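Local coordinates for type 2A phosphatase-associated protein 42 (Saccharomyces cerevisiae, PDB 2V0P) that negatively regulates TOR signalling, associating with PP2A-type phosphatase catalytic subunits and inhibiting the phosphatase SIT4, at residues Ser110-Leu115 with Lys136-Pro141; Pro141-Ser144 with Ala148-Lys151; Lys164-Leu169 with Asn218-Leu223. All coordinates share one frame; numbering follows the deposited sequence.

Contact 1: residues Ser110-Leu115 with Lys136-Pro141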
ATOM      1  N   SER A 110      12.980   2.723  17.079  1.00 29.50           N
ATOM      2  CA  SER A 110      14.179   3.536  17.115  1.00 34.36           C
ATOM      3  C   SER A 110      13.891   4.935  16.565  1.00 33.72           C
ATOM      4  O   SER A 110      14.313   5.929  17.140  1.00 35.27           O
ATOM      5  CB  SER A 110      15.348   2.929  16.359  1.00 32.20           C
ATOM      6  OG  SER A 110      15.901   1.881  17.063  1.00 40.47           O
ATOM      7  N   PHE A 111      13.207   4.988  15.442  1.00 32.82           N
ATOM      8  CA  PHE A 111      12.830   6.277  14.834  1.00 34.53           C
ATOM      9  C   PHE A 111      12.034   7.110  15.819  1.00 34.13           C
ATOM     10  O   PHE A 111      12.263   8.289  15.919  1.00 34.67           O
ATOM     11  CB  PHE A 111      12.071   6.056  13.499  1.00 33.48           C
ATOM     12  CG  PHE A 111      12.961   5.781  12.325  1.00 31.88           C
ATOM     13  CD1 PHE A 111      13.976   6.664  11.981  1.00 34.34           C
ATOM     14  CD2 PHE A 111      12.731   4.675  11.501  1.00 31.32           C
ATOM     15  CE1 PHE A 111      14.807   6.432  10.915  1.00 33.30           C
ATOM     16  CE2 PHE A 111      13.557   4.425  10.435  1.00 32.34           C
ATOM     17  CZ  PHE A 111      14.628   5.323  10.122  1.00 32.52           C
ATOM     18  N   ILE A 112      11.116   6.493  16.556  1.00 34.30           N
ATOM     19  CA  ILE A 112      10.305   7.213  17.529  1.00 36.52           C
ATOM     20  C   ILE A 112      11.091   7.692  18.799  1.00 35.83           C
ATOM     21  O   ILE A 112      10.929   8.810  19.275  1.00 33.26           O
ATOM     22  CB  ILE A 112       8.981   6.457  17.823  1.00 36.91           C
ATOM     23  CG1 ILE A 112       8.169   6.345  16.492  1.00 39.80           C
ATOM     24  CG2 ILE A 112       8.186   7.151  18.884  1.00 38.67           C
ATOM     25  CD1 ILE A 112       6.843   5.650  16.629  1.00 39.17           C
ATOM     26  N   ASN A 113      11.960   6.820  19.287  1.00 34.33           N
ATOM     27  CA  ASN A 113      12.988   7.174  20.268  1.00 35.46           C
ATOM     28  C   ASN A 113      13.740   8.453  19.867  1.00 34.24           C
ATOM     29  O   ASN A 113      13.787   9.353  20.632  1.00 36.16           O
ATOM     30  CB  ASN A 113      13.956   5.986  20.427  1.00 33.69           C
ATOM     31  CG  ASN A 113      13.343   4.841  21.164  1.00 34.76           C
ATOM     32  OD1 ASN A 113      12.275   4.973  21.693  1.00 38.44           O
ATOM     33  ND2 ASN A 113      14.050   3.697  21.241  1.00 34.77           N
ATOM     34  N   PHE A 114      14.243   8.521  18.634  1.00 35.28           N
ATOM     35  CA  PHE A 114      14.949   9.644  18.101  1.00 34.89           C
ATOM     36  C   PHE A 114      14.092  10.949  18.193  1.00 34.27           C
ATOM     37  O   PHE A 114      14.555  11.878  18.694  1.00 32.98           O
ATOM     38  CB  PHE A 114      15.407   9.363  16.695  1.00 34.91           C
ATOM     39  CG  PHE A 114      15.999  10.547  15.963  1.00 38.28           C
ATOM     40  CD1 PHE A 114      17.139  11.228  16.461  1.00 27.59           C
ATOM     41  CD2 PHE A 114      15.460  10.961  14.757  1.00 32.47           C
ATOM     42  CE1 PHE A 114      17.673  12.309  15.795  1.00 33.12           C
ATOM     43  CE2 PHE A 114      16.052  12.070  14.038  1.00 38.69           C
ATOM     44  CZ  PHE A 114      17.157  12.750  14.594  1.00 35.48           C
ATOM     45  N   LEU A 115      12.844  10.945  17.721  1.00 34.53           N
ATOM     46  CA  LEU A 115      11.989  12.115  17.750  1.00 34.14           C
ATOM     47  C   LEU A 115      11.644  12.492  19.164  1.00 33.28           C
ATOM     48  O   LEU A 115      11.587  13.664  19.512  1.00 34.85           O
ATOM     49  CB  LEU A 115      10.681  11.899  16.899  1.00 32.99           C
ATOM     50  CG  LEU A 115      10.897  11.517  15.443  1.00 31.17           C
ATOM     51  CD1 LEU A 115       9.537  11.250  14.716  1.00 38.28           C
ATOM     52  CD2 LEU A 115      11.728  12.462  14.607  1.00 28.23           C
ATOM     53  N   LYS A 136      -1.539   7.702  19.548  1.00 45.48           N
ATOM     54  CA  LYS A 136      -2.222   7.453  20.813  1.00 45.65           C
ATOM     55  C   LYS A 136      -1.355   6.524  21.660  1.00 45.04           C
ATOM     56  O   LYS A 136      -1.238   6.715  22.862  1.00 44.73           O
ATOM     57  CB  LYS A 136      -3.634   6.891  20.595  1.00 45.80           C
ATOM     58  CG  LYS A 136      -4.620   7.941  20.060  1.00 47.00           C
ATOM     59  CD  LYS A 136      -6.091   7.476  20.000  1.00 47.34           C
ATOM     60  CE  LYS A 136      -6.386   6.529  18.812  1.00 50.89           C
ATOM     61  NZ  LYS A 136      -5.714   6.932  17.521  1.00 51.52           N
ATOM     62  N   ASP A 137      -0.735   5.545  21.003  1.00 44.52           N
ATOM     63  CA  ASP A 137       0.204   4.617  21.623  1.00 44.37           C
ATOM     64  C   ASP A 137       1.555   4.733  20.941  1.00 44.30           C
ATOM     65  O   ASP A 137       1.781   4.196  19.846  1.00 43.01           O
ATOM     66  CB  ASP A 137      -0.305   3.170  21.541  1.00 45.02           C
ATOM     67  CG  ASP A 137       0.539   2.188  22.372  1.00 46.24           C
ATOM     68  OD1 ASP A 137       1.664   2.543  22.803  1.00 47.61           O
ATOM     69  OD2 ASP A 137       0.063   1.045  22.592  1.00 48.52           O
ATOM     70  N   ARG A 138       2.462   5.443  21.612  1.00 44.12           N
ATOM     71  CA  ARG A 138       3.800   5.670  21.098  1.00 44.87           C
ATOM     72  C   ARG A 138       4.457   4.374  20.645  1.00 44.00           C
ATOM     73  O   ARG A 138       5.200   4.379  19.701  1.00 44.28           O
ATOM     74  CB  ARG A 138       4.632   6.404  22.166  1.00 45.62           C
ATOM     75  CG  ARG A 138       6.085   6.614  21.861  1.00 46.60           C
ATOM     76  CD  ARG A 138       6.932   5.704  22.705  1.00 50.74           C
ATOM     77  NE  ARG A 138       8.159   6.361  23.146  1.00 52.67           N
ATOM     78  CZ  ARG A 138       9.368   6.090  22.673  1.00 54.34           C
ATOM     79  NH1 ARG A 138       9.539   5.154  21.726  1.00 55.42           N
ATOM     80  NH2 ARG A 138      10.405   6.754  23.150  1.00 53.79           N
ATOM     81  N   TYR A 139       4.154   3.265  21.299  1.00 45.20           N
ATOM     82  CA  TYR A 139       4.787   1.990  20.975  1.00 46.67           C
ATOM     83  C   TYR A 139       3.994   1.160  19.987  1.00 46.52           C
ATOM     84  O   TYR A 139       4.508   0.172  19.466  1.00 47.59           O
ATOM     85  CB  TYR A 139       5.075   1.188  22.251  1.00 48.34           C
ATOM     86  CG  TYR A 139       6.162   1.825  23.086  1.00 50.27           C
ATOM     87  CD1 TYR A 139       7.508   1.696  22.724  1.00 52.13           C
ATOM     88  CD2 TYR A 139       5.848   2.583  24.213  1.00 51.79           C
ATOM     89  CE1 TYR A 139       8.515   2.293  23.474  1.00 53.66           C
ATOM     90  CE2 TYR A 139       6.849   3.184  24.977  1.00 53.17           C
ATOM     91  CZ  TYR A 139       8.177   3.035  24.600  1.00 52.63           C
ATOM     92  OH  TYR A 139       9.173   3.629  25.342  1.00 53.70           O
ATOM     93  N   ASN A 140       2.748   1.565  19.726  1.00 45.53           N
ATOM     94  CA  ASN A 140       1.947   0.995  18.630  1.00 44.30           C
ATOM     95  C   ASN A 140       1.480   2.082  17.638  1.00 42.14           C
ATOM     96  O   ASN A 140       0.294   2.341  17.525  1.00 43.61           O
ATOM     97  CB  ASN A 140       0.759   0.194  19.194  1.00 44.97           C
ATOM     98  CG  ASN A 140       0.041  -0.649  18.129  1.00 47.49           C
ATOM     99  OD1 ASN A 140       0.572  -0.893  17.034  1.00 50.47           O
ATOM    100  ND2 ASN A 140      -1.175  -1.098  18.454  1.00 48.46           N
ATOM    101  N   PRO A 141       2.408   2.688  16.891  1.00 40.87           N
ATOM    102  CA  PRO A 141       2.039   3.848  16.079  1.00 40.51           C
ATOM    103  C   PRO A 141       1.313   3.380  14.817  1.00 40.17           C
ATOM    104  O   PRO A 141       1.656   2.335  14.256  1.00 39.28           O
ATOM    105  CB  PRO A 141       3.372   4.433  15.681  1.00 40.34           C
ATOM    106  CG  PRO A 141       4.306   3.266  15.692  1.00 41.33           C
ATOM    107  CD  PRO A 141       3.808   2.291  16.682  1.00 40.70           C
TER
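R138 reaches from a loop to the side of helix 93-120 and holds the side-chain carbonyl of N113. Both terminal nitrogens go to one atom. NH1 of R138 lies 2.7 Å from OD1 of N113, and NH2 of R138 is 3.0 Å from the same OD1. The grip is end-on. OD1 sits close to the guanidinium plane, while the N113 amide plane is turned 65° against it. Both bonds are bent, as expected when one acceptor is shared by two donors.

I112, one residue earlier, supplies the apolar half. Its CG2 lies over a face of the guanidinium and packs at 3.7 Å on CG of R138. CD1 of I112 meets CG of P141 at 3.6 Å. With CG1 anti to the carbonyl carbon (chi1 -61°), the longer branch runs out to the proline and CG2 stays by the arginine. The hydroxyl OH of Y139 stands 3.6 Å above the guanidinium plane of R138, over its centre.

The loop is shaped by a type I turn from D137 to N140, in which N140 N bonds to D137 O. D137 OD1 accepts the backbone N of Y139 at 3.0 Å, an Asx turn, and is met from above the carboxylate plane. K136 forms a salt bridge with E145. F111 of helix 93-120 packs on T215, N218 and I219 of helix 199-231.

A leucine in place of R138 would probably leave N113 OD1 without both donors, and I112 CG2 without the guanidinium face it lies against. The contact thus joins a charged two-donor grip to an apolar patch. Two donors on one oxygen probably limit turning of the N113 amide. Separately, the positive charge probably polarises its C=O.

Contact 2: residues Pro141-Ser144 with Ala148-Lys151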
ATOM      1  N   PRO A 141       2.408   2.688  16.891  1.00 40.87           N
ATOM      2  CA  PRO A 141       2.039   3.848  16.079  1.00 40.51           C
ATOM      3  C   PRO A 141       1.313   3.380  14.817  1.00 40.17           C
ATOM      4  O   PRO A 141       1.656   2.335  14.256  1.00 39.28           O
ATOM      5  CB  PRO A 141       3.372   4.433  15.681  1.00 40.34           C
ATOM      6  CG  PRO A 141       4.306   3.266  15.692  1.00 41.33           C
ATOM      7  CD  PRO A 141       3.808   2.291  16.682  1.00 40.70           C
ATOM      8  N   GLN A 142       0.344   4.166  14.380  1.00 40.54           N
ATOM      9  CA  GLN A 142      -0.548   3.783  13.287  1.00 41.01           C
ATOM     10  C   GLN A 142      -0.396   4.768  12.129  1.00 40.54           C
ATOM     11  O   GLN A 142      -0.373   5.975  12.325  1.00 41.17           O
ATOM     12  CB  GLN A 142      -1.995   3.774  13.779  1.00 40.60           C
ATOM     13  CG  GLN A 142      -2.288   2.814  14.887  1.00 41.06           C
ATOM     14  CD  GLN A 142      -2.244   1.383  14.414  1.00 45.59           C
ATOM     15  OE1 GLN A 142      -3.027   0.977  13.550  1.00 47.77           O
ATOM     16  NE2 GLN A 142      -1.333   0.604  14.974  1.00 45.45           N
ATOM     17  N   LEU A 143      -0.270   4.226  10.928  1.00 41.13           N
ATOM     18  CA  LEU A 143      -0.185   5.000   9.693  1.00 41.96           C
ATOM     19  C   LEU A 143      -1.407   5.880   9.523  1.00 42.82           C
ATOM     20  O   LEU A 143      -1.357   6.928   8.881  1.00 44.08           O
ATOM     21  CB  LEU A 143      -0.005   4.033   8.514  1.00 41.85           C
ATOM     22  CG  LEU A 143       0.437   4.462   7.125  1.00 40.33           C
ATOM     23  CD1 LEU A 143       1.736   5.126   7.132  1.00 41.67           C
ATOM     24  CD2 LEU A 143       0.512   3.193   6.272  1.00 43.53           C
ATOM     25  N   SER A 144      -2.503   5.483  10.150  1.00 43.68           N
ATOM     26  CA  SER A 144      -3.695   6.315  10.169  1.00 45.11           C
ATOM     27  C   SER A 144      -3.597   7.555  11.078  1.00 44.62           C
ATOM     28  O   SER A 144      -4.481   8.399  11.025  1.00 45.69           O
ATOM     29  CB  SER A 144      -4.938   5.474  10.504  1.00 45.24           C
ATOM     30  OG  SER A 144      -4.637   4.425  11.416  1.00 47.93           O
ATOM     31  N   ALA A 148      -3.985  12.286   7.720  1.00 43.56           N
ATOM     32  CA  ALA A 148      -5.388  11.988   7.431  1.00 44.49           C
ATOM     33  C   ALA A 148      -5.418  11.014   6.249  1.00 44.55           C
ATOM     34  O   ALA A 148      -4.587  11.121   5.352  1.00 45.02           O
ATOM     35  CB  ALA A 148      -6.130  13.265   7.103  1.00 44.65           C
ATOM     36  N   GLN A 149      -6.340  10.044   6.257  1.00 44.15           N
ATOM     37  CA  GLN A 149      -6.401   9.043   5.187  1.00 43.57           C
ATOM     38  C   GLN A 149      -7.802   9.040   4.557  1.00 42.72           C
ATOM     39  O   GLN A 149      -8.775   9.236   5.268  1.00 42.34           O
ATOM     40  CB  GLN A 149      -6.078   7.639   5.713  1.00 44.08           C
ATOM     41  CG  GLN A 149      -4.786   7.506   6.498  1.00 44.21           C
ATOM     42  CD  GLN A 149      -3.515   7.500   5.645  1.00 44.22           C
ATOM     43  OE1 GLN A 149      -3.544   7.604   4.412  1.00 40.93           O
ATOM     44  NE2 GLN A 149      -2.392   7.390   6.314  1.00 46.21           N
ATOM     45  N   PRO A 150      -7.905   8.837   3.234  1.00 42.32           N
ATOM     46  CA  PRO A 150      -9.262   8.877   2.677  1.00 43.13           C
ATOM     47  C   PRO A 150     -10.085   7.743   3.283  1.00 43.60           C
ATOM     48  O   PRO A 150      -9.551   6.640   3.486  1.00 44.13           O
ATOM     49  CB  PRO A 150      -9.039   8.644   1.185  1.00 42.77           C
ATOM     50  CG  PRO A 150      -7.690   8.002   1.087  1.00 43.72           C
ATOM     51  CD  PRO A 150      -6.893   8.544   2.208  1.00 42.03           C
ATOM     52  N   LYS A 151     -11.335   8.042   3.623  1.00 44.41           N
ATOM     53  CA  LYS A 151     -12.281   7.065   4.178  1.00 44.96           C
ATOM     54  C   LYS A 151     -12.532   5.880   3.240  1.00 44.56           C
ATOM     55  O   LYS A 151     -12.609   4.731   3.685  1.00 45.67           O
ATOM     56  CB  LYS A 151     -13.613   7.747   4.523  1.00 44.75           C
ATOM     57  CG  LYS A 151     -13.545   8.702   5.716  1.00 45.95           C
ATOM     58  CD  LYS A 151     -14.929   9.031   6.258  1.00 46.03           C
ATOM     59  CE  LYS A 151     -15.512   7.876   7.082  1.00 47.97           C
ATOM     60  NZ  LYS A 151     -16.991   8.002   7.266  1.00 48.06           N
TER
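Q149 is the residue of 148-151 that holds 141-144, through a bond from its side-chain amide to the backbone carbonyl of L143. The segment starts at A148, whose CB is directed away from 141-144. Its backbone N is probably hydrogen-bonded to OE1 of E165 on helix 156-186, which would tie the chain to that helix just before it meets L143.

Q149 comes next, with its CB directed toward the other segment. Its chain bends at chi2 (-76°), which turns the amide back to the start of the short helix 143-146. NE2 of Q149 lies 2.8 Å from O of L143, with an N-H...O angle of 145°. The oxygen is close to the plane of the glutamine amide. The donor, however, stands above the carbonyl plane of L143, 50° out of it. The L143 side chain touches L223, F224 and E227 of helix 199-231. CG of Q149 rests against the S144 backbone, 4.0 Å from its CA.

P150 follows and packs on F170 of the second subunit. At K151 the backbone N bonds to D155, close to the start of helix 156-186.

The contact lies at the surface and has a single hydrogen bond. A neutral side-chain amide satisfies one main-chain carbonyl from above its plane, so the bond involves no charged group.

Contact 3: residues Lys164-Leu169 with Asn218-Leu223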
ATOM      1  N   LYS A 164      -2.279  17.417   0.704  1.00 28.35           N
ATOM      2  CA  LYS A 164      -1.915  18.741   1.235  1.00 28.58           C
ATOM      3  C   LYS A 164      -0.829  18.555   2.282  1.00 29.32           C
ATOM      4  O   LYS A 164       0.198  19.183   2.210  1.00 29.52           O
ATOM      5  CB  LYS A 164      -3.104  19.463   1.844  1.00 28.89           C
ATOM      6  CG  LYS A 164      -2.694  20.722   2.564  1.00 24.99           C
ATOM      7  CD  LYS A 164      -3.824  21.342   3.275  1.00 32.57           C
ATOM      8  CE  LYS A 164      -3.374  22.592   4.027  1.00 32.13           C
ATOM      9  NZ  LYS A 164      -2.820  22.156   5.319  1.00 30.82           N
ATOM     10  N   GLU A 165      -1.077  17.629   3.207  1.00 30.74           N
ATOM     11  CA  GLU A 165      -0.149  17.264   4.305  1.00 32.92           C
ATOM     12  C   GLU A 165       1.218  16.675   3.852  1.00 32.59           C
ATOM     13  O   GLU A 165       2.262  16.996   4.441  1.00 36.74           O
ATOM     14  CB  GLU A 165      -0.866  16.326   5.279  1.00 32.66           C
ATOM     15  CG  GLU A 165      -1.964  16.993   6.100  1.00 32.92           C
ATOM     16  CD  GLU A 165      -2.766  16.024   6.991  1.00 36.21           C
ATOM     17  OE1 GLU A 165      -2.302  14.873   7.258  1.00 40.50           O
ATOM     18  OE2 GLU A 165      -3.866  16.434   7.440  1.00 42.34           O
ATOM     19  N   LYS A 166       1.205  15.860   2.817  1.00 33.22           N
ATOM     20  CA  LYS A 166       2.372  15.353   2.112  1.00 35.32           C
ATOM     21  C   LYS A 166       3.215  16.433   1.434  1.00 35.93           C
ATOM     22  O   LYS A 166       4.470  16.493   1.635  1.00 36.11           O
ATOM     23  CB  LYS A 166       1.987  14.238   1.101  1.00 36.76           C
ATOM     24  CG  LYS A 166       1.558  12.877   1.719  1.00 42.66           C
ATOM     25  CD  LYS A 166       2.663  12.162   2.501  1.00 48.33           C
ATOM     26  CE  LYS A 166       3.351  11.025   1.736  1.00 50.92           C
ATOM     27  NZ  LYS A 166       2.449   9.845   1.542  1.00 53.25           N
ATOM     28  N   ILE A 167       2.544  17.327   0.712  1.00 33.98           N
ATOM     29  CA  ILE A 167       3.194  18.424   0.023  1.00 34.48           C
ATOM     30  C   ILE A 167       3.911  19.316   1.063  1.00 33.44           C
ATOM     31  O   ILE A 167       5.012  19.716   0.836  1.00 32.84           O
ATOM     32  CB  ILE A 167       2.221  19.258  -0.787  1.00 33.35           C
ATOM     33  CG1 ILE A 167       1.879  18.556  -2.119  1.00 37.15           C
ATOM     34  CG2 ILE A 167       2.812  20.635  -1.081  1.00 36.02           C
ATOM     35  CD1 ILE A 167       0.835  19.236  -2.943  1.00 39.74           C
ATOM     36  N   GLU A 168       3.280  19.542   2.206  1.00 33.79           N
ATOM     37  CA  GLU A 168       3.874  20.328   3.299  1.00 35.47           C
ATOM     38  C   GLU A 168       5.101  19.686   3.921  1.00 36.03           C
ATOM     39  O   GLU A 168       6.070  20.384   4.192  1.00 35.17           O
ATOM     40  CB  GLU A 168       2.852  20.648   4.372  1.00 34.32           C
ATOM     41  CG  GLU A 168       1.809  21.589   3.912  1.00 40.32           C
ATOM     42  CD  GLU A 168       0.666  21.766   4.905  1.00 44.12           C
ATOM     43  OE1 GLU A 168       0.545  20.951   5.857  1.00 47.69           O
ATOM     44  OE2 GLU A 168      -0.095  22.737   4.734  1.00 45.34           O
ATOM     45  N   LEU A 169       5.046  18.365   4.143  1.00 35.69           N
ATOM     46  CA  LEU A 169       6.220  17.553   4.478  1.00 37.18           C
ATOM     47  C   LEU A 169       7.314  17.685   3.446  1.00 36.92           C
ATOM     48  O   LEU A 169       8.478  18.003   3.782  1.00 38.36           O
ATOM     49  CB  LEU A 169       5.883  16.074   4.678  1.00 37.77           C
ATOM     50  CG  LEU A 169       7.169  15.296   5.087  1.00 38.35           C
ATOM     51  CD1 LEU A 169       7.524  15.578   6.515  1.00 42.05           C
ATOM     52  CD2 LEU A 169       6.977  13.833   4.833  1.00 43.75           C
ATOM     53  N   ASN A 218      10.482   7.603   6.652  1.00 33.77           N
ATOM     54  CA  ASN A 218      10.861   6.273   6.953  1.00 32.29           C
ATOM     55  C   ASN A 218       9.836   5.599   7.822  1.00 32.46           C
ATOM     56  O   ASN A 218       9.601   4.384   7.662  1.00 33.08           O
ATOM     57  CB  ASN A 218      12.267   6.260   7.598  1.00 33.89           C
ATOM     58  CG  ASN A 218      13.287   6.929   6.763  1.00 31.40           C
ATOM     59  OD1 ASN A 218      13.235   6.899   5.597  1.00 44.06           O
ATOM     60  ND2 ASN A 218      14.214   7.635   7.408  1.00 41.90           N
ATOM     61  N   ILE A 219       9.251   6.340   8.770  1.00 29.46           N
ATOM     62  CA  ILE A 219       8.277   5.758   9.625  1.00 30.01           C
ATOM     63  C   ILE A 219       7.056   5.349   8.682  1.00 29.36           C
ATOM     64  O   ILE A 219       6.540   4.331   8.850  1.00 30.52           O
ATOM     65  CB  ILE A 219       7.801   6.646  10.736  1.00 29.82           C
ATOM     66  CG1 ILE A 219       8.894   6.707  11.867  1.00 31.53           C
ATOM     67  CG2 ILE A 219       6.528   6.092  11.387  1.00 28.29           C
ATOM     68  CD1 ILE A 219       8.665   7.742  12.874  1.00 31.47           C
ATOM     69  N   GLU A 220       6.685   6.188   7.766  1.00 28.92           N
ATOM     70  CA  GLU A 220       5.499   5.892   6.850  1.00 30.76           C
ATOM     71  C   GLU A 220       5.766   4.627   6.022  1.00 33.02           C
ATOM     72  O   GLU A 220       4.909   3.681   5.963  1.00 34.99           O
ATOM     73  CB  GLU A 220       5.210   7.099   5.945  1.00 33.21           C
ATOM     74  CG  GLU A 220       3.821   7.064   5.309  1.00 29.60           C
ATOM     75  CD  GLU A 220       3.691   7.923   4.070  1.00 31.20           C
ATOM     76  OE1 GLU A 220       4.693   8.470   3.557  1.00 36.02           O
ATOM     77  OE2 GLU A 220       2.570   8.032   3.588  1.00 41.04           O
ATOM     78  N   GLN A 221       6.944   4.580   5.421  1.00 32.87           N
ATOM     79  CA  GLN A 221       7.333   3.510   4.547  1.00 33.33           C
ATOM     80  C   GLN A 221       7.371   2.231   5.355  1.00 33.61           C
ATOM     81  O   GLN A 221       6.834   1.275   4.922  1.00 33.38           O
ATOM     82  CB  GLN A 221       8.667   3.773   3.909  1.00 36.16           C
ATOM     83  CG  GLN A 221       9.349   2.559   3.373  1.00 37.22           C
ATOM     84  CD  GLN A 221       8.639   1.977   2.139  1.00 41.51           C
ATOM     85  OE1 GLN A 221       8.092   2.710   1.320  1.00 45.41           O
ATOM     86  NE2 GLN A 221       8.664   0.666   2.010  1.00 39.87           N
ATOM     87  N   ASN A 222       7.932   2.255   6.562  1.00 31.14           N
ATOM     88  CA  ASN A 222       8.004   1.027   7.336  1.00 33.32           C
ATOM     89  C   ASN A 222       6.643   0.526   7.872  1.00 31.79           C
ATOM     90  O   ASN A 222       6.410  -0.649   7.982  1.00 32.83           O
ATOM     91  CB  ASN A 222       9.075   1.165   8.456  1.00 31.04           C
ATOM     92  CG  ASN A 222      10.491   1.301   7.917  1.00 32.11           C
ATOM     93  OD1 ASN A 222      10.737   1.221   6.733  1.00 43.77           O
ATOM     94  ND2 ASN A 222      11.415   1.559   8.791  1.00 38.88           N
ATOM     95  N   LEU A 223       5.756   1.425   8.228  1.00 31.65           N
ATOM     96  CA  LEU A 223       4.487   1.060   8.706  1.00 31.21           C
ATOM     97  C   LEU A 223       3.674   0.452   7.543  1.00 30.78           C
ATOM     98  O   LEU A 223       3.147  -0.574   7.700  1.00 31.88           O
ATOM     99  CB  LEU A 223       3.773   2.284   9.272  1.00 33.02           C
ATOM    100  CG  LEU A 223       4.307   2.699  10.654  1.00 33.38           C
ATOM    101  CD1 LEU A 223       3.422   3.816  11.223  1.00 36.37           C
ATOM    102  CD2 LEU A 223       4.319   1.528  11.579  1.00 34.09           C
TER
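K166 and E220 carry this contact between two long helices whose backbones stay well apart. The CA atoms of K166 and E220 are 11.0 Å apart, and the two side chains span the gap from opposite directions. NZ of K166 lies 2.7 Å from OE2 of E220, a hydrogen-bonded salt bridge. The ammonium uses the syn lone pair of OE2, on the side of the other oxygen. That places NZ of K166 3.3 Å from OE1 of E220. CE of K166 also comes alongside the carboxylate, 3.4 Å from OE1 of E220.

The two chains get there in different ways. E220 has CG anti to its backbone nitrogen (chi1 -163°) and stays extended beyond it, with CB already directed toward helix 156-186. K166 begins less directly and bends at chi2, chi3 and chi4 before its end meets the acid. The K166 side chain also touches Y147.

Helices 156-186 and 199-231 are the last two in this all-helical N-terminal domain, which has a tetratricopeptide repeat-like fold. The contact joins the first third of one to the later part of the other. Between them, L169 of helix 156-186 packs on L213, I216 and N217.

The salt bridge also lies beside the second subunit. NZ of K166 makes another salt bridge, to E165 of that subunit, and E220 packs on L161 of the same subunit. The lysine therefore has one carboxylate partner in its own chain and one in the other. E220 is buried, with L143 and L146 of helix 143-146 against it. The lysine charge would probably stabilise the ionised acid in that setting. Within helix 156-186, K164 NZ forms a salt bridge with E168 OE2 at 2.8 Å.

The three contacts follow one another along the chain, from the middle of the domain to near its end. Contacts 1 and 2 share P141: the loop that lies on helix 93-120 runs directly into the short helix 143-146. Their centres are about 16 Å apart. The centre of contact 3 is about 11 Å from that of contact 2 and about 15 Å from that of contact 1. Helix 199-231 connects them all. F111 and I112 pack on I219, and L143 packs on E220 and L223. Parts of the connection between helices 93-120 and 156-186, notably L143, thus lie against helix 199-231, in keeping with a compact helical TPR-like domain. Contacts 2 and 3 also border the second subunit.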